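Local coordinates for putative laminarinase (PDB 2WLQ), which probably hydrolyses beta-glucans such as laminarin as a family 16 glycoside hydrolase, and here holds glucose units in its substrate cleft, at residues T131-A136 with C155-D160. The protein carries 1 engineered substitution. Numbering follows the deposited sequence.
Sequences TLHTGA and CDVNTD. With BGC (beta-D-glucopyranose), chain C; BGC (beta-D-glucopyranose), chain B.
The Val157 side chain crosses that of His133 at about a right angle, with CG1 3.7 Å from His133 CB and near the imidazole plane at the ND1 edge. CG1 lies anti to its own carbonyl carbon (chi1 -60°), which carries this methyl to the histidine and also over Thr134 O. From the opposite end of the ring, His133 NE2 donates a nearly straight bond of 2.9 Å to O4 of the chain C glucose, while O2 of the chain B glucose lies above one face, nearer its border than its centre. Glu120 OE2 and Thr163 O also hydrogen-bond glucose, and His133 lines the cleft with them. Two backbone bonds join Thr134, just past the end of strand 129-133, to the loop 155-160 that leads to strand 165-168: Thr134 N to Cys155 O and Val157 N to Thr134 O, both 2.9 Å. They make a single beta bridge of Thr134 with Asp156 at the margin of the GH16 beta-sandwich, where a disulfide from Cys155 to Cys165 adds a covalent tie. Thr134 OG1 lies 3.5 Å from Cys155 CB and bonds in the carbonyl plane to Gly135 O. Asp156 opens an Asx turn: its OD1 takes Asn158 N from above the carboxylate plane, and also Asn158 ND2 on its syn lone pair, while OD2 receives Thr159 OG1 at 3.0 Å. With an alanine in place of Asp156, the two Asn158 donors and the Thr159 hydroxyl would probably lose this acceptor, and the turn would be free to shift. The same carboxylate packs against Gly135 and Ala136, with OD2 3.5 Å from Ala136 CA.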
# COMPACT_ATOMS: atom_id res chain seq x y z
N THR A 131 5.14 -6.58 3.20
CA THR A 131 4.77 -7.98 3.44
C THR A 131 4.48 -8.71 2.15
O THR A 131 3.85 -8.16 1.26
CB THR A 131 3.51 -8.03 4.31
OG1 THR A 131 3.70 -7.16 5.43
CG2 THR A 131 3.25 -9.45 4.81
N LEU A 132 4.90 -9.97 2.08
CA LEU A 132 4.45 -10.84 0.98
C LEU A 132 3.45 -11.85 1.49
O LEU A 132 3.54 -12.32 2.64
CB LEU A 132 5.60 -11.63 0.37
CG LEU A 132 6.89 -10.91 0.02
CD1 LEU A 132 7.85 -11.88 -0.69
CD2 LEU A 132 6.63 -9.68 -0.80
N HIS A 133 2.52 -12.18 0.62
CA HIS A 133 1.56 -13.31 0.85
C HIS A 133 1.65 -14.22 -0.36
O HIS A 133 1.54 -13.75 -1.50
CB HIS A 133 0.12 -12.79 0.99
CG HIS A 133 -0.10 -11.97 2.23
ND1 HIS A 133 -0.68 -12.47 3.38
CD2 HIS A 133 0.21 -10.69 2.50
CE1 HIS A 133 -0.71 -11.52 4.30
NE2 HIS A 133 -0.18 -10.42 3.79
N THR A 134 1.89 -15.51 -0.11
CA THR A 134 2.05 -16.48 -1.20
C THR A 134 1.31 -17.76 -0.86
O THR A 134 0.74 -17.90 0.22
CB THR A 134 3.54 -16.85 -1.40
OG1 THR A 134 4.01 -17.56 -0.25
CG2 THR A 134 4.43 -15.62 -1.58
N GLY A 135 1.35 -18.70 -1.82
CA GLY A 135 0.99 -20.12 -1.55
C GLY A 135 2.13 -20.84 -0.85
O GLY A 135 3.06 -20.23 -0.30
N ALA A 136 2.07 -22.18 -0.87
CA ALA A 136 2.99 -23.01 -0.10
C ALA A 136 4.46 -22.90 -0.48
O ALA A 136 4.79 -22.57 -1.63
CB ALA A 136 2.56 -24.46 -0.22
N CYS A 155 5.81 -16.90 4.37
CA CYS A 155 4.91 -16.11 3.50
C CYS A 155 3.61 -16.82 3.13
O CYS A 155 2.70 -16.19 2.60
CB CYS A 155 5.62 -15.68 2.20
SG CYS A 155 7.34 -15.11 2.38
N ASP A 156 3.52 -18.13 3.38
CA ASP A 156 2.37 -18.94 2.97
C ASP A 156 1.14 -18.60 3.78
O ASP A 156 1.13 -18.78 5.01
CB ASP A 156 2.74 -20.41 3.18
CG ASP A 156 1.61 -21.38 2.88
OD1 ASP A 156 0.57 -21.02 2.32
OD2 ASP A 156 1.81 -22.58 3.20
N VAL A 157 0.10 -18.12 3.08
CA VAL A 157 -1.15 -17.66 3.72
C VAL A 157 -1.82 -18.77 4.52
O VAL A 157 -2.55 -18.50 5.48
CB VAL A 157 -2.17 -17.15 2.67
CG1 VAL A 157 -1.59 -15.97 1.87
CG2 VAL A 157 -2.59 -18.24 1.74
N ASN A 158 -1.59 -20.01 4.11
CA ASN A 158 -2.32 -21.17 4.64
C ASN A 158 -1.71 -21.71 5.92
O ASN A 158 -2.37 -22.42 6.68
CB ASN A 158 -2.34 -22.29 3.61
CG ASN A 158 -2.91 -21.85 2.28
OD1 ASN A 158 -4.10 -21.55 2.17
ND2 ASN A 158 -2.05 -21.79 1.25
N THR A 159 -0.43 -21.43 6.14
CA THR A 159 0.26 -21.96 7.32
C THR A 159 0.81 -20.83 8.17
O THR A 159 1.56 -21.06 9.12
CB THR A 159 1.37 -22.98 6.95
OG1 THR A 159 2.36 -22.35 6.13
CG2 THR A 159 0.80 -24.19 6.19
N ASP A 160 0.43 -19.59 7.86
CA ASP A 160 0.92 -18.46 8.64
C ASP A 160 -0.17 -17.58 9.22
O ASP A 160 0.11 -16.44 9.64
CB ASP A 160 1.96 -17.63 7.85
CG ASP A 160 1.34 -16.70 6.79
OD1 ASP A 160 0.10 -16.61 6.64
OD2 ASP A 160 2.12 -16.06 6.07
C2 BGC C . -3.77 -8.61 6.27
C3 BGC C . -2.62 -8.33 5.33
C4 BGC C . -1.38 -7.80 6.02
C5 BGC C . -1.00 -8.72 7.16
C6 BGC C . 0.18 -8.17 7.94
C1 BGC C . -3.28 -9.48 7.42
O2 BGC C . -4.79 -9.23 5.49
O3 BGC C . -3.03 -7.43 4.34
O4 BGC C . -0.29 -7.79 5.09
O5 BGC C . -2.14 -8.88 8.01
O6 BGC C . 0.59 -9.16 8.87
C2 BGC B . -3.72 -8.72 1.46
C3 BGC B . -4.95 -8.21 0.72
C4 BGC B . -5.19 -6.79 1.23
C5 BGC B . -3.98 -5.95 0.83
C6 BGC B . -4.08 -4.47 1.17
C1 BGC B . -2.53 -7.81 1.16
O1 BGC B . -1.49 -8.14 2.02
O2 BGC B . -3.33 -10.00 1.00
O3 BGC B . -6.11 -8.95 1.04
O4 BGC B . -6.34 -6.24 0.63
O5 BGC B . -2.85 -6.48 1.50
O6 BGC B . -4.29 -4.26 2.58